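Local coordinates for protein 5-dehydro-2-deoxygluconokinase (Bacillus halodurans C-125, PDB 2QCV) that probably phosphorylates 5-dehydro-2-deoxy-D-gluconate with ATP, a step of myo-inositol breakdown, as a member of the PfkB carbohydrate kinase family, at residues S246-Y259 with K287-S299. Sequence-based numbering, arbitrary orientation.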
ATOM      1  N   SER A 246      -8.991 -18.565 -37.857  1.00 26.26           N
ATOM      2  CA  SER A 246      -7.714 -18.058 -37.432  1.00 26.73           C
ATOM      3  C   SER A 246      -6.756 -17.978 -38.623  1.00 27.90           C
ATOM      4  O   SER A 246      -6.913 -18.675 -39.629  1.00 27.15           O
ATOM      5  CB  SER A 246      -7.133 -18.869 -36.241  1.00 28.20           C
ATOM      6  OG  SER A 246      -7.086 -20.258 -36.434  1.00 34.19           O
ATOM      7  N   PHE A 247      -5.803 -17.060 -38.526  1.00 24.47           N
ATOM      8  CA  PHE A 247      -4.897 -16.749 -39.642  1.00 26.16           C
ATOM      9  C   PHE A 247      -3.487 -16.713 -39.090  1.00 29.72           C
ATOM     10  O   PHE A 247      -3.243 -16.109 -38.011  1.00 29.48           O
ATOM     11  CB  PHE A 247      -5.317 -15.432 -40.263  1.00 27.73           C
ATOM     12  CG  PHE A 247      -6.753 -15.442 -40.721  1.00 32.85           C
ATOM     13  CD1 PHE A 247      -7.782 -15.190 -39.820  1.00 33.85           C
ATOM     14  CD2 PHE A 247      -7.079 -15.757 -42.033  1.00 35.96           C
ATOM     15  CE1 PHE A 247      -9.111 -15.239 -40.231  1.00 37.17           C
ATOM     16  CE2 PHE A 247      -8.389 -15.825 -42.439  1.00 38.99           C
ATOM     17  CZ  PHE A 247      -9.410 -15.546 -41.543  1.00 36.28           C
ATOM     18  N   ALA A 248      -2.570 -17.398 -39.759  1.00 25.53           N
ATOM     19  CA  ALA A 248      -1.172 -17.342 -39.412  1.00 25.99           C
ATOM     20  C   ALA A 248      -0.425 -16.703 -40.569  1.00 27.34           C
ATOM     21  O   ALA A 248      -0.695 -17.006 -41.767  1.00 28.08           O
ATOM     22  CB  ALA A 248      -0.636 -18.738 -39.143  1.00 24.42           C
ATOM     23  N   TYR A 249       0.524 -15.850 -40.225  1.00 26.03           N
ATOM     24  CA  TYR A 249       1.315 -15.094 -41.205  1.00 27.00           C
ATOM     25  C   TYR A 249       2.807 -15.268 -40.906  1.00 27.72           C
ATOM     26  O   TYR A 249       3.191 -15.178 -39.760  1.00 27.59           O
ATOM     27  CB  TYR A 249       0.979 -13.606 -41.068  1.00 28.93           C
ATOM     28  CG  TYR A 249      -0.496 -13.264 -41.210  1.00 26.92           C
ATOM     29  CD1 TYR A 249      -1.045 -13.034 -42.466  1.00 29.10           C
ATOM     30  CD2 TYR A 249      -1.327 -13.215 -40.105  1.00 29.38           C
ATOM     31  CE1 TYR A 249      -2.391 -12.722 -42.629  1.00 29.48           C
ATOM     32  CE2 TYR A 249      -2.652 -12.889 -40.224  1.00 25.54           C
ATOM     33  CZ  TYR A 249      -3.191 -12.637 -41.505  1.00 28.56           C
ATOM     34  OH  TYR A 249      -4.492 -12.352 -41.651  1.00 26.57           O
ATOM     35  N   THR A 250       3.626 -15.484 -41.929  1.00 26.55           N
ATOM     36  CA  THR A 250       5.076 -15.651 -41.784  1.00 26.78           C
ATOM     37  C   THR A 250       5.802 -14.438 -42.352  1.00 27.68           C
ATOM     38  O   THR A 250       5.284 -13.736 -43.242  1.00 29.02           O
ATOM     39  CB  THR A 250       5.590 -16.928 -42.493  1.00 31.67           C
ATOM     40  OG1 THR A 250       5.479 -16.758 -43.913  1.00 25.88           O
ATOM     41  CG2 THR A 250       4.800 -18.123 -42.019  1.00 33.73           C
ATOM     42  N   LYS A 251       6.995 -14.183 -41.822  1.00 27.91           N
ATOM     43  CA  LYS A 251       7.790 -13.051 -42.230  1.00 29.95           C
ATOM     44  C   LYS A 251       8.173 -13.175 -43.728  1.00 32.07           C
ATOM     45  O   LYS A 251       8.292 -12.182 -44.423  1.00 32.94           O
ATOM     46  CB  LYS A 251       9.056 -12.957 -41.386  1.00 30.83           C
ATOM     47  CG  LYS A 251       9.862 -11.726 -41.821  1.00 34.29           C
ATOM     48  CD  LYS A 251      11.012 -11.351 -40.957  1.00 41.06           C
ATOM     49  CE  LYS A 251      11.329  -9.831 -41.183  1.00 43.82           C
ATOM     50  NZ  LYS A 251      12.120  -9.255 -40.097  1.00 61.17           N
ATOM     51  N   ALA A 252       8.316 -14.407 -44.196  1.00 32.36           N
ATOM     52  CA  ALA A 252       8.548 -14.733 -45.626  1.00 33.51           C
ATOM     53  C   ALA A 252       7.398 -14.319 -46.539  1.00 34.60           C
ATOM     54  O   ALA A 252       7.571 -14.245 -47.733  1.00 34.73           O
ATOM     55  CB  ALA A 252       8.808 -16.253 -45.787  1.00 33.29           C
ATOM     56  N   GLY A 253       6.223 -14.057 -45.978  1.00 31.91           N
ATOM     57  CA  GLY A 253       5.126 -13.485 -46.717  1.00 32.90           C
ATOM     58  C   GLY A 253       4.032 -14.483 -47.026  1.00 33.41           C
ATOM     59  O   GLY A 253       3.186 -14.212 -47.844  1.00 36.47           O
ATOM     60  N   GLU A 254       4.002 -15.625 -46.349  1.00 33.27           N
ATOM     61  CA  GLU A 254       2.917 -16.589 -46.555  1.00 32.95           C
ATOM     62  C   GLU A 254       1.817 -16.351 -45.520  1.00 33.35           C
ATOM     63  O   GLU A 254       2.053 -15.697 -44.500  1.00 30.96           O
ATOM     64  CB  GLU A 254       3.460 -18.017 -46.468  1.00 34.52           C
ATOM     65  CG  GLU A 254       4.608 -18.266 -47.442  1.00 40.46           C
ATOM     66  CD  GLU A 254       4.189 -18.118 -48.924  1.00 56.26           C
ATOM     67  OE1 GLU A 254       3.027 -18.480 -49.270  1.00 49.80           O
ATOM     68  OE2 GLU A 254       5.033 -17.632 -49.729  1.00 61.70           O
ATOM     69  N   ALA A 255       0.609 -16.825 -45.821  1.00 32.84           N
ATOM     70  CA  ALA A 255      -0.541 -16.718 -44.912  1.00 30.59           C
ATOM     71  C   ALA A 255      -1.336 -18.010 -44.984  1.00 32.50           C
ATOM     72  O   ALA A 255      -1.468 -18.614 -46.082  1.00 31.71           O
ATOM     73  CB  ALA A 255      -1.426 -15.542 -45.269  1.00 28.80           C
ATOM     74  N   TYR A 256      -1.840 -18.451 -43.839  1.00 27.93           N
ATOM     75  CA  TYR A 256      -2.547 -19.737 -43.710  1.00 28.80           C
ATOM     76  C   TYR A 256      -3.820 -19.499 -42.934  1.00 30.39           C
ATOM     77  O   TYR A 256      -3.862 -18.596 -42.094  1.00 27.90           O
ATOM     78  CB  TYR A 256      -1.691 -20.754 -42.937  1.00 30.52           C
ATOM     79  CG  TYR A 256      -0.366 -20.982 -43.579  1.00 31.47           C
ATOM     80  CD1 TYR A 256      -0.218 -21.951 -44.548  1.00 38.56           C
ATOM     81  CD2 TYR A 256       0.751 -20.197 -43.233  1.00 31.64           C
ATOM     82  CE1 TYR A 256       0.994 -22.164 -45.160  1.00 35.47           C
ATOM     83  CE2 TYR A 256       1.980 -20.408 -43.841  1.00 36.94           C
ATOM     84  CZ  TYR A 256       2.085 -21.404 -44.806  1.00 39.85           C
ATOM     85  OH  TYR A 256       3.268 -21.657 -45.482  1.00 41.18           O
ATOM     86  N   ARG A 257      -4.847 -20.291 -43.214  1.00 27.82           N
ATOM     87  CA  ARG A 257      -6.145 -20.125 -42.592  1.00 26.95           C
ATOM     88  C   ARG A 257      -6.554 -21.399 -41.893  1.00 27.01           C
ATOM     89  O   ARG A 257      -6.323 -22.501 -42.392  1.00 27.22           O
ATOM     90  CB  ARG A 257      -7.170 -19.731 -43.667  1.00 29.85           C
ATOM     91  CG  ARG A 257      -8.579 -19.736 -43.179  1.00 37.62           C
ATOM     92  CD  ARG A 257      -9.528 -19.758 -44.340  1.00 53.24           C
ATOM     93  NE  ARG A 257      -9.627 -18.478 -45.036  1.00 58.87           N
ATOM     94  CZ  ARG A 257     -10.589 -17.580 -44.828  1.00 54.64           C
ATOM     95  NH1 ARG A 257     -11.522 -17.754 -43.886  1.00 49.09           N
ATOM     96  NH2 ARG A 257     -10.592 -16.481 -45.556  1.00 45.03           N
ATOM     97  N   GLY A 258      -7.092 -21.222 -40.702  1.00 26.43           N
ATOM     98  CA  GLY A 258      -7.690 -22.271 -39.880  1.00 27.97           C
ATOM     99  C   GLY A 258      -9.156 -21.975 -39.644  1.00 29.34           C
ATOM    100  O   GLY A 258      -9.617 -20.817 -39.857  1.00 26.32           O
ATOM    101  N   TYR A 259      -9.866 -22.990 -39.134  1.00 26.78           N
ATOM    102  CA  TYR A 259     -11.308 -22.977 -39.022  1.00 27.05           C
ATOM    103  C   TYR A 259     -11.719 -23.440 -37.640  1.00 28.01           C
ATOM    104  O   TYR A 259     -11.180 -24.431 -37.119  1.00 28.80           O
ATOM    105  CB  TYR A 259     -11.965 -23.901 -40.097  1.00 28.66           C
ATOM    106  CG  TYR A 259     -11.377 -23.640 -41.466  1.00 29.12           C
ATOM    107  CD1 TYR A 259     -11.892 -22.632 -42.283  1.00 31.96           C
ATOM    108  CD2 TYR A 259     -10.236 -24.308 -41.882  1.00 30.34           C
ATOM    109  CE1 TYR A 259     -11.301 -22.351 -43.493  1.00 31.29           C
ATOM    110  CE2 TYR A 259      -9.644 -24.015 -43.073  1.00 34.71           C
ATOM    111  CZ  TYR A 259     -10.203 -23.041 -43.882  1.00 28.86           C
ATOM    112  OH  TYR A 259      -9.579 -22.777 -45.079  1.00 33.36           O
ATOM    113  N   LYS A 287       4.238 -30.702 -38.369  1.00 28.73           N
ATOM    114  CA  LYS A 287       3.019 -30.776 -39.173  1.00 31.51           C
ATOM    115  C   LYS A 287       2.824 -29.558 -40.056  1.00 31.30           C
ATOM    116  O   LYS A 287       1.996 -29.569 -40.966  1.00 32.14           O
ATOM    117  CB  LYS A 287       1.798 -31.010 -38.277  1.00 30.11           C
ATOM    118  CG  LYS A 287       1.911 -32.384 -37.564  1.00 33.25           C
ATOM    119  CD  LYS A 287       0.782 -32.641 -36.657  1.00 40.63           C
ATOM    120  CE  LYS A 287       0.987 -33.913 -35.837  1.00 40.36           C
ATOM    121  NZ  LYS A 287       1.168 -35.079 -36.690  1.00 42.85           N
ATOM    122  N   GLY A 288       3.555 -28.491 -39.781  1.00 29.49           N
ATOM    123  CA  GLY A 288       3.440 -27.296 -40.588  1.00 30.92           C
ATOM    124  C   GLY A 288       2.334 -26.390 -40.076  1.00 28.74           C
ATOM    125  O   GLY A 288       1.509 -26.787 -39.245  1.00 28.27           O
ATOM    126  N   ILE A 289       2.348 -25.157 -40.541  1.00 28.04           N
ATOM    127  CA  ILE A 289       1.475 -24.130 -39.951  1.00 26.39           C
ATOM    128  C   ILE A 289       0.017 -24.375 -40.266  1.00 25.36           C
ATOM    129  O   ILE A 289      -0.853 -24.225 -39.397  1.00 26.05           O
ATOM    130  CB  ILE A 289       1.927 -22.721 -40.394  1.00 24.67           C
ATOM    131  CG1 ILE A 289       3.342 -22.449 -39.869  1.00 27.81           C
ATOM    132  CG2 ILE A 289       0.916 -21.648 -39.967  1.00 26.02           C
ATOM    133  CD1 ILE A 289       4.047 -21.318 -40.546  1.00 30.74           C
ATOM    134  N   GLU A 290      -0.293 -24.723 -41.514  1.00 27.07           N
ATOM    135  CA  GLU A 290      -1.700 -24.884 -41.892  1.00 27.47           C
ATOM    136  C   GLU A 290      -2.370 -25.979 -41.078  1.00 27.26           C
ATOM    137  O   GLU A 290      -3.468 -25.800 -40.562  1.00 26.38           O
ATOM    138  CB  GLU A 290      -1.833 -25.239 -43.360  1.00 28.70           C
ATOM    139  CG  GLU A 290      -3.246 -25.184 -43.837  1.00 34.36           C
ATOM    140  CD  GLU A 290      -3.318 -25.479 -45.341  1.00 37.51           C
ATOM    141  OE1 GLU A 290      -2.281 -25.332 -46.016  1.00 50.93           O
ATOM    142  OE2 GLU A 290      -4.382 -25.917 -45.802  1.00 51.71           O
ATOM    143  N   THR A 291      -1.672 -27.092 -40.888  1.00 25.40           N
ATOM    144  CA  THR A 291      -2.191 -28.153 -40.041  1.00 26.58           C
ATOM    145  C   THR A 291      -2.211 -27.782 -38.555  1.00 25.02           C
ATOM    146  O   THR A 291      -3.147 -28.155 -37.850  1.00 25.00           O
ATOM    147  CB  THR A 291      -1.453 -29.489 -40.263  1.00 28.86           C
ATOM    148  OG1 THR A 291      -1.642 -29.902 -41.639  1.00 29.52           O
ATOM    149  CG2 THR A 291      -2.025 -30.577 -39.326  1.00 30.82           C
ATOM    150  N   ALA A 292      -1.186 -27.067 -38.087  1.00 26.18           N
ATOM    151  CA  ALA A 292      -1.133 -26.611 -36.696  1.00 25.69           C
ATOM    152  C   ALA A 292      -2.376 -25.791 -36.329  1.00 25.80           C
ATOM    153  O   ALA A 292      -2.899 -25.917 -35.231  1.00 27.17           O
ATOM    154  CB  ALA A 292       0.155 -25.836 -36.410  1.00 25.26           C
ATOM    155  N   LEU A 293      -2.845 -24.949 -37.242  1.00 26.17           N
ATOM    156  CA  LEU A 293      -4.081 -24.197 -37.011  1.00 25.32           C
ATOM    157  C   LEU A 293      -5.292 -25.116 -36.752  1.00 26.47           C
ATOM    158  O   LEU A 293      -6.147 -24.786 -35.909  1.00 25.30           O
ATOM    159  CB  LEU A 293      -4.347 -23.242 -38.176  1.00 25.80           C
ATOM    160  CG  LEU A 293      -3.376 -22.089 -38.428  1.00 25.15           C
ATOM    161  CD1 LEU A 293      -3.709 -21.410 -39.802  1.00 27.65           C
ATOM    162  CD2 LEU A 293      -3.383 -21.042 -37.270  1.00 22.95           C
ATOM    163  N   LYS A 294      -5.339 -26.277 -37.419  1.00 26.41           N
ATOM    164  CA  LYS A 294      -6.442 -27.223 -37.207  1.00 26.19           C
ATOM    165  C   LYS A 294      -6.337 -27.878 -35.841  1.00 25.73           C
ATOM    166  O   LYS A 294      -7.330 -28.056 -35.138  1.00 26.08           O
ATOM    167  CB  LYS A 294      -6.425 -28.308 -38.272  1.00 27.04           C
ATOM    168  CG  LYS A 294      -6.531 -27.798 -39.689  1.00 25.19           C
ATOM    169  CD  LYS A 294      -6.753 -28.905 -40.721  1.00 26.22           C
ATOM    170  CE  LYS A 294      -6.544 -28.385 -42.163  1.00 28.72           C
ATOM    171  NZ  LYS A 294      -7.395 -27.191 -42.437  1.00 25.06           N
ATOM    172  N   TYR A 295      -5.122 -28.255 -35.452  1.00 24.63           N
ATOM    173  CA  TYR A 295      -4.899 -28.790 -34.128  1.00 25.05           C
ATOM    174  C   TYR A 295      -5.325 -27.817 -33.035  1.00 26.17           C
ATOM    175  O   TYR A 295      -5.975 -28.245 -32.109  1.00 24.84           O
ATOM    176  CB  TYR A 295      -3.439 -29.213 -33.936  1.00 24.11           C
ATOM    177  CG  TYR A 295      -3.150 -30.598 -34.448  1.00 26.68           C
ATOM    178  CD1 TYR A 295      -3.065 -30.862 -35.834  1.00 29.23           C
ATOM    179  CD2 TYR A 295      -2.913 -31.648 -33.568  1.00 28.11           C
ATOM    180  CE1 TYR A 295      -2.783 -32.116 -36.292  1.00 31.21           C
ATOM    181  CE2 TYR A 295      -2.629 -32.966 -34.050  1.00 31.45           C
ATOM    182  CZ  TYR A 295      -2.565 -33.169 -35.410  1.00 34.26           C
ATOM    183  OH  TYR A 295      -2.293 -34.414 -35.938  1.00 34.75           O
ATOM    184  N   GLY A 296      -4.986 -26.533 -33.149  1.00 24.34           N
ATOM    185  CA  GLY A 296      -5.344 -25.566 -32.110  1.00 26.01           C
ATOM    186  C   GLY A 296      -6.864 -25.411 -32.060  1.00 26.82           C
ATOM    187  O   GLY A 296      -7.480 -25.430 -30.987  1.00 26.46           O
ATOM    188  N   SER A 297      -7.466 -25.287 -33.232  1.00 25.56           N
ATOM    189  CA  SER A 297      -8.900 -25.118 -33.297  1.00 26.51           C
ATOM    190  C   SER A 297      -9.675 -26.332 -32.787  1.00 27.11           C
ATOM    191  O   SER A 297     -10.669 -26.183 -32.055  1.00 25.75           O
ATOM    192  CB  SER A 297      -9.332 -24.794 -34.734  1.00 26.50           C
ATOM    193  OG  SER A 297      -8.549 -23.769 -35.265  1.00 31.62           O
ATOM    194  N   ALA A 298      -9.244 -27.530 -33.155  1.00 26.30           N
ATOM    195  CA  ALA A 298      -9.913 -28.744 -32.693  1.00 27.17           C
ATOM    196  C   ALA A 298      -9.814 -28.903 -31.167  1.00 28.28           C
ATOM    197  O   ALA A 298     -10.785 -29.267 -30.480  1.00 26.98           O
ATOM    198  CB  ALA A 298      -9.327 -29.999 -33.445  1.00 24.56           C
ATOM    199  N   SER A 299      -8.627 -28.667 -30.626  1.00 27.61           N
ATOM    200  CA  SER A 299      -8.426 -28.742 -29.180  1.00 28.29           C
ATOM    201  C   SER A 299      -9.295 -27.735 -28.426  1.00 29.41           C
ATOM    202  O   SER A 299      -9.886 -28.076 -27.414  1.00 28.39           O
ATOM    203  CB  SER A 299      -6.954 -28.503 -28.820  1.00 29.11           C
ATOM    204  OG  SER A 299      -6.689 -28.899 -27.476  1.00 30.45           O
TER
HETATM  205  O   HOH W   1      -9.468 -21.298 -36.293  1.00 25.38           O
HETATM  206  O   HOH W   2      -5.914 -25.001 -41.465  1.00 24.67           O
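Ile289 lies over one face of the Tyr256 ring in a CH-pi contact. Ile289 CB sits 4.2 Å from the centroid of the Tyr256 ring, shifted toward the rim, and the two side chains cross at about a right angle. With CG1 beside the backbone N (chi1 -63°), CG2 of Ile289 lies anti to that N and presses tightly on Ala248 CB at 3.4 Å. Ile289 CD1 runs on to Thr250 CG2, 3.6 Å away. Glu290 CB meets Tyr256 CD1 obliquely. An alanine in place of Tyr256 would probably leave Ile289 without the ring it packs on and open a gap beside Glu290.

Leu293 forks over the hairpin. Leu293 CD1 rests on the backbone at Gly258 N (3.5 Å), and CD2 turns to Ala248 and Ser246. Leu293 CB also comes close to Gly258 CA (3.9 Å).

Two waters bridge the segments at separate places. One links Ser246 OG, which is also hydrogen-bonded to Tyr275 OH, to Ser297 OG; the Ser297 hydroxyl donates to Leu293 O (2.7 Å). The other donates hydrogen bonds to Arg257 O and Glu290 O and accepts one from Lys294 NZ, which reaches the edge of the Tyr259 ring.

Helix 289-305 thus packs on the antiparallel hairpin that ends the large sheet of this ribokinase-like fold; its 289-299 part runs 28° from edge strand 255-258. Strand 236-240 pairs with the hairpin's other strand, and helices 271-284 and 316-325 flank the helix.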